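Side-chain contacts in 3-methyladenine DNA glycosylase (Helicobacter pylori, PDB 1PU6), which excises 3-methyladenine from alkylated DNA, starting base excision repair as a helix-hairpin-helix glycosylase: residues D135-C139 and Y140-K144; F111-F114 and K115-T119; L195-L198 and Y199-H203; L124-K127 and G128-K131. All coordinates share one frame; numbering follows the deposited sequence.

Interaction 1: D135-C139 and Y140-K144; sequences DAILC and YACAK. Unlike the reference sequence in segment 140-144: Ala141 (reference Val).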
loop_
_atom_site.group_PDB
_atom_site.type_symbol
_atom_site.label_atom_id
_atom_site.label_comp_id
_atom_site.label_asym_id
_atom_site.label_seq_id
_atom_site.Cartn_x
_atom_site.Cartn_y
_atom_site.Cartn_z
ATOM N N ASP A 135 -2.660 5.569 2.544
ATOM C CA ASP A 135 -2.351 4.624 3.657
ATOM C C ASP A 135 -1.382 3.523 3.233
ATOM O O ASP A 135 -0.537 3.063 4.051
ATOM C CB ASP A 135 -3.636 4.046 4.170
ATOM C CG ASP A 135 -4.423 5.057 4.996
ATOM O OD1 ASP A 135 -5.642 4.854 5.208
ATOM O OD2 ASP A 135 -3.909 6.135 5.407
ATOM N N ALA A 136 -1.481 3.077 1.977
ATOM C CA ALA A 136 -0.536 2.052 1.490
ATOM C C ALA A 136 0.888 2.616 1.439
ATOM O O ALA A 136 1.871 1.915 1.755
ATOM C CB ALA A 136 -0.971 1.513 0.100
ATOM N N ILE A 137 1.019 3.906 1.080
ATOM C CA ILE A 137 2.346 4.527 1.149
ATOM C C ILE A 137 2.826 4.561 2.624
ATOM O O ILE A 137 3.977 4.196 2.951
ATOM C CB ILE A 137 2.286 5.969 0.546
ATOM C CG1 ILE A 137 2.022 5.903 -0.971
ATOM C CG2 ILE A 137 3.601 6.783 0.914
ATOM C CD1 ILE A 137 1.643 7.287 -1.618
ATOM N N LEU A 138 1.954 5.031 3.545
ATOM C CA LEU A 138 2.375 5.120 4.973
ATOM C C LEU A 138 2.812 3.751 5.563
ATOM O O LEU A 138 3.860 3.647 6.272
ATOM C CB LEU A 138 1.257 5.667 5.861
ATOM C CG LEU A 138 0.975 7.143 5.594
ATOM C CD1 LEU A 138 -0.320 7.602 6.268
ATOM C CD2 LEU A 138 2.120 8.094 5.974
ATOM N N CYS A 139 2.034 2.713 5.285
ATOM C CA CYS A 139 2.377 1.382 5.813
ATOM C C CYS A 139 3.521 0.736 5.048
ATOM O O CYS A 139 4.564 0.405 5.636
ATOM C CB CYS A 139 1.107 0.450 5.760
ATOM S SG CYS A 139 1.463 -1.170 6.402
ATOM N N TYR A 140 3.346 0.527 3.736
ATOM C CA TYR A 140 4.259 -0.335 2.981
ATOM C C TYR A 140 5.496 0.366 2.433
ATOM O O TYR A 140 6.441 -0.315 2.028
ATOM C CB TYR A 140 3.518 -0.975 1.791
ATOM C CG TYR A 140 2.410 -1.873 2.282
ATOM C CD1 TYR A 140 2.715 -3.199 2.734
ATOM C CD2 TYR A 140 1.059 -1.459 2.210
ATOM C CE1 TYR A 140 1.714 -4.091 3.122
ATOM C CE2 TYR A 140 0.017 -2.355 2.621
ATOM C CZ TYR A 140 0.374 -3.653 3.073
ATOM O OH TYR A 140 -0.631 -4.482 3.497
ATOM N N ALA A 141 5.480 1.698 2.394
ATOM C CA ALA A 141 6.710 2.428 2.065
ATOM C C ALA A 141 7.372 3.023 3.298
ATOM O O ALA A 141 8.583 3.051 3.328
ATOM C CB ALA A 141 6.499 3.513 0.980
ATOM N N CYS A 142 6.609 3.498 4.290
ATOM C CA CYS A 142 7.197 4.264 5.434
ATOM C C CYS A 142 7.235 3.511 6.770
ATOM O O CYS A 142 7.755 4.051 7.779
ATOM C CB CYS A 142 6.437 5.590 5.647
ATOM S SG CYS A 142 6.389 6.588 4.122
ATOM N N ALA A 143 6.687 2.300 6.795
ATOM C CA ALA A 143 6.651 1.517 8.041
ATOM C C ALA A 143 5.904 2.169 9.212
ATOM O O ALA A 143 6.309 1.970 10.405
ATOM C CB ALA A 143 8.100 1.036 8.451
ATOM N N LYS A 144 4.839 2.926 8.903
ATOM C CA LYS A 144 3.995 3.533 9.949
ATOM C C LYS A 144 2.916 2.587 10.402
ATOM O O LYS A 144 2.525 1.654 9.643
ATOM C CB LYS A 144 3.255 4.769 9.420
ATOM C CG LYS A 144 4.128 5.816 8.849
ATOM C CD LYS A 144 5.037 6.377 9.810
ATOM C CE LYS A 144 5.564 7.689 9.189
ATOM N NZ LYS A 144 6.453 8.334 10.173
#
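Cys139 sets its SG squarely over the centre of the Tyr140 ring, a sulfur-aromatic contact between sequence neighbours at the C-terminal end of a helix. The SG stands 4.1 Å from the centroid of the Tyr140 ring and only 4° off its normal. Two torsions bring them together: SG is anti to the backbone N of Cys139 (chi1 -179°), while the tyrosine ring swings back beside its own N. Apolar contacts are lighter. Ala136 CB reaches Tyr140 CD2 at 4.2 Å, and Leu138 CB meets the bent chain of Lys144 at CG, 4.1 Å away.

Backbone hydrogen bonds show how the helix unwinds. Tyr140 N still reaches Ala136 O in the regular way, but Ile137 O accepts both Ala141 N and, weakly, Cys142 N, a widening of pi type. Positive phi at Ala143 then turns the chain, and Lys144 N comes back to Leu138 O at 2.9 Å in a nearly straight bond (166° at the hydrogen). The same oxygen lies 3.4 Å from Lys144 CG, so the aliphatic start of the lysine covers the helix end.

The polar tips tie this end to its surroundings: Tyr140 OH bonds to Ala200 O of helix 195-203 and Lys144 NZ to Gln116 O of helix 111-117, while Ile137 packs on helix 31-39 and Leu138 on helix 120-124.

Interaction 2: F111-F114 and K115-T119; sequences FENF and KQEVT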
loop_
_atom_site.group_PDB
_atom_site.type_symbol
_atom_site.label_atom_id
_atom_site.label_comp_id
_atom_site.label_asym_id
_atom_site.label_seq_id
_atom_site.Cartn_x
_atom_site.Cartn_y
_atom_site.Cartn_z
ATOM N N PHE A 111 13.861 11.187 0.130
ATOM C CA PHE A 111 12.962 10.080 0.398
ATOM C C PHE A 111 13.193 9.587 1.837
ATOM O O PHE A 111 12.246 9.227 2.524
ATOM C CB PHE A 111 13.177 8.935 -0.622
ATOM C CG PHE A 111 12.215 7.820 -0.491
ATOM C CD1 PHE A 111 10.832 8.051 -0.606
ATOM C CD2 PHE A 111 12.673 6.504 -0.261
ATOM C CE1 PHE A 111 9.914 6.987 -0.476
ATOM C CE2 PHE A 111 11.758 5.431 -0.149
ATOM C CZ PHE A 111 10.387 5.674 -0.262
ATOM N N GLU A 112 14.440 9.572 2.308
ATOM C CA GLU A 112 14.696 9.104 3.675
ATOM C C GLU A 112 13.979 9.978 4.712
ATOM O O GLU A 112 13.346 9.458 5.634
ATOM C CB GLU A 112 16.213 9.125 3.979
ATOM C CG GLU A 112 16.564 8.655 5.392
ATOM C CD GLU A 112 18.031 8.240 5.527
ATOM O OE1 GLU A 112 18.805 8.440 4.555
ATOM O OE2 GLU A 112 18.421 7.727 6.611
ATOM N N ASN A 113 14.083 11.304 4.576
ATOM C CA ASN A 113 13.395 12.179 5.522
ATOM C C ASN A 113 11.892 12.097 5.377
ATOM O O ASN A 113 11.167 12.134 6.394
ATOM C CB ASN A 113 13.878 13.626 5.368
ATOM C CG ASN A 113 13.444 14.518 6.513
ATOM O OD1 ASN A 113 13.670 14.199 7.725
ATOM N ND2 ASN A 113 12.834 15.660 6.164
ATOM N N PHE A 114 11.418 11.960 4.137
ATOM C CA PHE A 114 9.978 11.785 3.881
ATOM C C PHE A 114 9.431 10.609 4.701
ATOM O O PHE A 114 8.363 10.705 5.313
ATOM C CB PHE A 114 9.765 11.540 2.344
ATOM C CG PHE A 114 8.404 10.978 1.956
ATOM C CD1 PHE A 114 7.287 11.814 1.715
ATOM C CD2 PHE A 114 8.269 9.596 1.707
ATOM C CE1 PHE A 114 6.039 11.264 1.290
ATOM C CE2 PHE A 114 7.031 9.028 1.315
ATOM C CZ PHE A 114 5.929 9.860 1.075
ATOM N N LYS A 115 10.135 9.472 4.694
ATOM C CA LYS A 115 9.597 8.302 5.353
ATOM C C LYS A 115 9.450 8.577 6.850
ATOM O O LYS A 115 8.561 8.041 7.464
ATOM C CB LYS A 115 10.502 7.058 5.170
ATOM C CG LYS A 115 10.505 6.475 3.772
ATOM C CD LYS A 115 11.319 5.159 3.670
ATOM C CE LYS A 115 12.738 5.405 3.389
ATOM N NZ LYS A 115 13.533 4.095 3.383
ATOM N N GLN A 116 10.327 9.413 7.419
ATOM C CA GLN A 116 10.231 9.770 8.826
ATOM C C GLN A 116 9.142 10.780 9.139
ATOM O O GLN A 116 8.459 10.626 10.161
ATOM C CB GLN A 116 11.579 10.269 9.347
ATOM C CG GLN A 116 11.647 10.593 10.829
ATOM C CD GLN A 116 13.021 11.147 11.239
ATOM O OE1 GLN A 116 14.036 10.445 11.127
ATOM N NE2 GLN A 116 13.059 12.410 11.692
ATOM N N GLU A 117 8.940 11.793 8.288
ATOM C CA GLU A 117 8.133 12.958 8.653
ATOM C C GLU A 117 6.774 13.082 7.985
ATOM O O GLU A 117 5.947 13.922 8.436
ATOM C CB GLU A 117 8.918 14.242 8.400
ATOM C CG GLU A 117 10.266 14.337 9.140
ATOM C CD GLU A 117 10.134 14.597 10.640
ATOM O OE1 GLU A 117 11.160 14.440 11.346
ATOM O OE2 GLU A 117 9.011 14.993 11.109
ATOM N N VAL A 118 6.526 12.304 6.913
ATOM C CA VAL A 118 5.261 12.430 6.196
ATOM C C VAL A 118 4.040 12.134 7.104
ATOM O O VAL A 118 4.115 11.298 8.017
ATOM C CB VAL A 118 5.250 11.552 4.910
ATOM C CG1 VAL A 118 5.257 10.115 5.246
ATOM C CG2 VAL A 118 4.083 11.958 3.973
ATOM N N THR A 119 2.948 12.865 6.852
ATOM C CA THR A 119 1.667 12.601 7.491
ATOM C C THR A 119 0.620 12.208 6.448
ATOM O O THR A 119 0.743 12.543 5.238
ATOM C CB THR A 119 1.115 13.797 8.247
ATOM O OG1 THR A 119 0.873 14.872 7.324
ATOM C CG2 THR A 119 2.096 14.323 9.240
#
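Lys115 runs over the ring of Phe111 one helical turn earlier, an i to i+4 CH-pi pair on the short helix 111-117 of the all-helical HhH-GPD fold. Its CB stays near the backbone, 3.8 Å from Glu112 O. CG lies over one face of the Phe111 ring, displaced toward the rim, 4.2 Å from the centroid and 15° off the normal. CD continues past Phe111 CE2 and CZ. A bend at the third torsion (-88°) then lays CE against the ring border, 3.7 Å from Phe111 CE2, and NZ ends just beyond the same carbon. The methylenes CG, CD and CE, not the ammonium group, make the aromatic contact.

A second pair of this spacing closes the helix. Val118, the first residue to leave helical geometry, holds CB and CG1 over the face of the Phe114 ring, again a CH-pi contact, while CG2 meets Phe114 CE1 at the rim, 3.4 Å away. Val118 N still donates to Phe114 O. Phe114 continues inward onto helices 31-39, 90-108 and 120-124.

The outer side is polar. Asn113 OD1 lies 3.7 Å from Glu117 CG, its amide nitrogen being bonded to Phe108 O. Gln116 NE2 donates to Glu117 OE1 at 2.8 Å, meeting that oxygen on its anti side, 32° out of the carboxylate plane.

Interaction 3: L195-L198 and Y199-H203; sequences LAQL and YARFH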
loop_
_atom_site.group_PDB
_atom_site.type_symbol
_atom_site.label_atom_id
_atom_site.label_comp_id
_atom_site.label_asym_id
_atom_site.label_seq_id
_atom_site.Cartn_x
_atom_site.Cartn_y
_atom_site.Cartn_z
ATOM N N LEU A 195 4.257 -3.677 15.269
ATOM C CA LEU A 195 2.848 -3.451 14.956
ATOM C C LEU A 195 2.671 -2.965 13.504
ATOM O O LEU A 195 1.745 -3.391 12.834
ATOM C CB LEU A 195 2.270 -2.425 15.956
ATOM C CG LEU A 195 0.819 -2.037 15.714
ATOM C CD1 LEU A 195 -0.080 -3.280 15.713
ATOM C CD2 LEU A 195 0.376 -0.977 16.756
ATOM N N ALA A 196 3.538 -2.091 13.003
ATOM C CA ALA A 196 3.431 -1.730 11.573
ATOM C C ALA A 196 3.529 -2.953 10.619
ATOM O O ALA A 196 2.743 -3.076 9.649
ATOM C CB ALA A 196 4.459 -0.691 11.204
ATOM N N GLN A 197 4.489 -3.838 10.859
ATOM C CA GLN A 197 4.599 -5.035 9.990
ATOM C C GLN A 197 3.380 -5.936 10.167
ATOM O O GLN A 197 2.944 -6.598 9.202
ATOM C CB GLN A 197 5.884 -5.787 10.311
ATOM C CG GLN A 197 6.161 -6.878 9.251
ATOM C CD GLN A 197 7.444 -7.661 9.522
ATOM O OE1 GLN A 197 8.292 -7.257 10.341
ATOM N NE2 GLN A 197 7.602 -8.759 8.809
ATOM N N LEU A 198 2.870 -6.043 11.405
ATOM C CA LEU A 198 1.642 -6.791 11.621
ATOM C C LEU A 198 0.478 -6.240 10.722
ATOM O O LEU A 198 -0.214 -7.007 10.054
ATOM C CB LEU A 198 1.256 -6.804 13.117
ATOM C CG LEU A 198 0.061 -7.663 13.493
ATOM C CD1 LEU A 198 0.229 -8.084 15.065
ATOM C CD2 LEU A 198 -1.238 -6.920 13.306
ATOM N N TYR A 199 0.273 -4.914 10.707
ATOM C CA TYR A 199 -0.803 -4.359 9.862
ATOM C C TYR A 199 -0.526 -4.620 8.348
ATOM O O TYR A 199 -1.464 -4.900 7.577
ATOM C CB TYR A 199 -0.901 -2.842 10.115
ATOM C CG TYR A 199 -1.542 -2.411 11.408
ATOM C CD1 TYR A 199 -1.176 -1.202 11.993
ATOM C CD2 TYR A 199 -2.573 -3.126 11.994
ATOM C CE1 TYR A 199 -1.766 -0.737 13.164
ATOM C CE2 TYR A 199 -3.208 -2.659 13.200
ATOM C CZ TYR A 199 -2.790 -1.449 13.757
ATOM O OH TYR A 199 -3.384 -0.947 14.934
ATOM N N ALA A 200 0.752 -4.559 7.947
ATOM C CA ALA A 200 1.136 -4.870 6.545
ATOM C C ALA A 200 0.671 -6.260 6.163
ATOM O O ALA A 200 0.053 -6.472 5.081
ATOM C CB ALA A 200 2.674 -4.727 6.382
ATOM N N ARG A 201 0.939 -7.215 7.051
ATOM C CA ARG A 201 0.583 -8.619 6.771
ATOM C C ARG A 201 -0.938 -8.833 6.875
ATOM O O ARG A 201 -1.503 -9.629 6.117
ATOM C CB ARG A 201 1.341 -9.533 7.719
ATOM C CG ARG A 201 2.882 -9.584 7.434
ATOM C CD ARG A 201 3.629 -10.478 8.333
ATOM N NE ARG A 201 3.301 -11.904 7.972
ATOM C CZ ARG A 201 3.947 -12.612 7.045
ATOM N NH1 ARG A 201 4.979 -12.139 6.384
ATOM N NH2 ARG A 201 3.567 -13.900 6.822
ATOM N N PHE A 202 -1.586 -8.202 7.861
ATOM C CA PHE A 202 -3.036 -8.378 8.065
ATOM C C PHE A 202 -3.820 -7.938 6.795
ATOM O O PHE A 202 -4.691 -8.701 6.261
ATOM C CB PHE A 202 -3.441 -7.568 9.338
ATOM C CG PHE A 202 -4.827 -7.839 9.868
ATOM C CD1 PHE A 202 -5.251 -7.132 11.034
ATOM C CD2 PHE A 202 -5.708 -8.741 9.298
ATOM C CE1 PHE A 202 -6.522 -7.264 11.586
ATOM C CE2 PHE A 202 -7.032 -8.939 9.849
ATOM C CZ PHE A 202 -7.428 -8.193 11.018
ATOM N N HIS A 203 -3.492 -6.774 6.257
ATOM C CA HIS A 203 -4.173 -6.328 5.020
ATOM C C HIS A 203 -3.862 -7.367 3.876
ATOM O O HIS A 203 -4.761 -7.685 3.090
ATOM C CB HIS A 203 -3.722 -4.928 4.610
ATOM C CG HIS A 203 -4.189 -4.530 3.247
ATOM N ND1 HIS A 203 -5.532 -4.482 2.899
ATOM C CD2 HIS A 203 -3.492 -4.272 2.108
ATOM C CE1 HIS A 203 -5.639 -4.124 1.618
ATOM N NE2 HIS A 203 -4.419 -4.004 1.118
#
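The Tyr199 ring carries Leu195 on one face, a CH-pi contact between residues one turn apart on helix 195-203. Leu195 CD1 stands 4.0 Å from the ring centroid and 18° off the normal, shifted toward the rim so that Tyr199 CZ is its nearest ring atom at 3.8 Å. Leu195 CG follows over CE1, and CD2 reaches the neighbourhood of the hydroxyl oxygen, which makes a weak hydrogen bond to Glu175 O. Leu198 approaches the same ring obliquely, its CD2 4.2 Å from Tyr199 CD2. The leucine branch reaches forward because CG is anti to the backbone N (chi1 177°), whereas the tyrosine ring folds back beside its own N (chi1 -75°); the two side chains converge as a result.

Beneath the ring the helix is regular. Tyr199 N to Leu195 O, Ala200 N to Ala196 O, Arg201 N to Gln197 O and Phe202 N to Leu198 O form an unbroken alpha-helical series, the last being the shortest at 2.8 Å. Leu198 and Phe202 turn to helices 4-12 and 167-179, so this flank joins three helices by apolar packing.

Another flank is polar. Gln197 and Arg201 lie one turn apart on it, with Gln197 NE2 4.4 Å from Arg201 CD. Gln197 NE2 and Arg201 NH1 both donate to Ala22 O, and Arg201 NE reaches the carboxylated lysine at position 205. That carboxylate probably offsets the arginine charge, while two donors from successive turns hold one loop carbonyl: apolar contact secures the Leu198 and Phe202 flank, hydrogen bonds the Gln197 and Arg201 flank.

Interaction 4: L124-K127 and G128-K131; sequences LDQK and GIGK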
loop_
_atom_site.group_PDB
_atom_site.type_symbol
_atom_site.label_atom_id
_atom_site.label_comp_id
_atom_site.label_asym_id
_atom_site.label_seq_id
_atom_site.Cartn_x
_atom_site.Cartn_y
_atom_site.Cartn_z
ATOM N N LEU A 124 -2.808 13.246 1.290
ATOM C CA LEU A 124 -4.149 13.528 0.752
ATOM C C LEU A 124 -4.224 14.891 0.049
ATOM O O LEU A 124 -5.112 15.101 -0.815
ATOM C CB LEU A 124 -5.239 13.433 1.830
ATOM C CG LEU A 124 -5.367 11.995 2.353
ATOM C CD1 LEU A 124 -6.248 12.039 3.638
ATOM C CD2 LEU A 124 -5.944 10.990 1.308
ATOM N N ASP A 125 -3.319 15.815 0.396
ATOM C CA ASP A 125 -3.227 17.076 -0.308
ATOM C C ASP A 125 -2.492 17.018 -1.656
ATOM O O ASP A 125 -2.332 18.054 -2.357
ATOM C CB ASP A 125 -2.579 18.131 0.611
ATOM C CG ASP A 125 -3.594 18.643 1.659
ATOM O OD1 ASP A 125 -3.176 19.150 2.730
ATOM O OD2 ASP A 125 -4.818 18.557 1.432
ATOM N N GLN A 126 -2.048 15.825 -2.044
ATOM C CA GLN A 126 -1.421 15.617 -3.347
ATOM C C GLN A 126 -2.553 15.170 -4.310
ATOM O O GLN A 126 -3.173 14.113 -4.096
ATOM C CB GLN A 126 -0.319 14.545 -3.244
ATOM C CG GLN A 126 0.712 14.840 -2.109
ATOM C CD GLN A 126 1.250 16.267 -2.176
ATOM O OE1 GLN A 126 1.715 16.689 -3.246
ATOM N NE2 GLN A 126 1.267 16.995 -1.036
ATOM N N LYS A 127 -2.820 15.966 -5.359
ATOM C CA LYS A 127 -4.071 15.778 -6.089
ATOM C C LYS A 127 -4.181 14.396 -6.732
ATOM O O LYS A 127 -3.275 13.937 -7.442
ATOM C CB LYS A 127 -4.266 16.858 -7.171
ATOM C CG LYS A 127 -5.661 16.755 -7.829
ATOM C CD LYS A 127 -6.174 18.117 -8.200
ATOM C CE LYS A 127 -7.442 17.958 -9.085
ATOM N NZ LYS A 127 -8.550 18.878 -8.717
ATOM N N GLY A 128 -5.285 13.736 -6.449
ATOM C CA GLY A 128 -5.557 12.443 -7.055
ATOM C C GLY A 128 -5.198 11.266 -6.155
ATOM O O GLY A 128 -5.559 10.148 -6.495
ATOM N N ILE A 129 -4.483 11.482 -5.034
ATOM C CA ILE A 129 -4.118 10.371 -4.162
ATOM C C ILE A 129 -5.292 10.119 -3.199
ATOM O O ILE A 129 -5.576 10.958 -2.324
ATOM C CB ILE A 129 -2.815 10.671 -3.373
ATOM C CG1 ILE A 129 -1.637 10.831 -4.346
ATOM C CG2 ILE A 129 -2.545 9.539 -2.285
ATOM C CD1 ILE A 129 -0.307 10.882 -3.714
ATOM N N GLY A 130 -5.971 8.979 -3.340
ATOM C CA GLY A 130 -7.059 8.634 -2.425
ATOM C C GLY A 130 -6.554 8.028 -1.097
ATOM O O GLY A 130 -5.329 7.835 -0.884
ATOM N N LYS A 131 -7.494 7.762 -0.203
ATOM C CA LYS A 131 -7.116 7.259 1.128
ATOM C C LYS A 131 -6.394 5.912 1.087
ATOM O O LYS A 131 -5.419 5.712 1.826
ATOM C CB LYS A 131 -8.353 7.208 2.056
ATOM C CG LYS A 131 -8.701 8.564 2.514
ATOM C CD LYS A 131 -9.977 8.516 3.351
ATOM C CE LYS A 131 -10.301 9.939 3.832
ATOM N NZ LYS A 131 -11.447 9.924 4.674
HETATM O O HOH W 1 -6.745 13.355 -2.036
#
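Gln126 and Ile129 make the close part of this turn. Ile129 CD1 rests against Gln126 CB at 3.7 Å, and Ile129 N donates to Gln126 O at 3.1 Å with an angle of 165° at the hydrogen. The isoleucine reaches the glutamine through its CG1 branch, which lies beside the backbone N (chi1 -63°), and the pair is pressed into the protein, both side chains touching Leu100 of helix 90-108. The buried glutamine amide has partners at each end: OE1 takes a hydrogen from Asn103 ND2, and NE2 donates to Trp122 O.

The bond from Ile129 to Gln126 closes a type II beta turn, with Lys127 and Gly128 at its corners. Gly128 adopts the positive phi (98°) of the third position of such a turn, which glycine takes readily. Together with helices 120-124 and 131-141 this turn forms the helix-hairpin-helix element of the HhH-GPD family, in whose members the hairpin usually contacts the DNA backbone; a like role is probable here. Gln41 braces it, bonding to Gly128 O and Gly130 N.

Between the arms a water spans the gap with two short bonds, donating to Leu124 O and to Ile129 O at 2.7 Å each. The side chains round it are slacker. Lys127 is exposed, its chain leading away from the turn after CG passes Gly128 N. Leu124, partly exposed, touches the far arm with a single methyl: CD2 lies 3.7 Å from Ile129 O and 3.9 Å from Lys131 CG. The lysine then extends to a salt bridge of its NZ with Asp168.

In the fold
Interactions 1 and 4 mark the two ends of helix 131-141: the first is a buried helix terminus about 6 Å from the centre of the chain to its own centre, the second a partly exposed hairpin some 14 Å from it. Interaction 1 also touches interaction 2 through its lysine and interaction 3 through its tyrosine. Interactions 2 and 3 use the same chemistry, an aliphatic chain over an aromatic face one helical turn away, yet interaction 2 has an exposed polar side whereas interaction 3 is buried. Interaction 4 has no aromatic contact and relies on a backbone turn and a bridging water. It lies across the chain's centre from interaction 3.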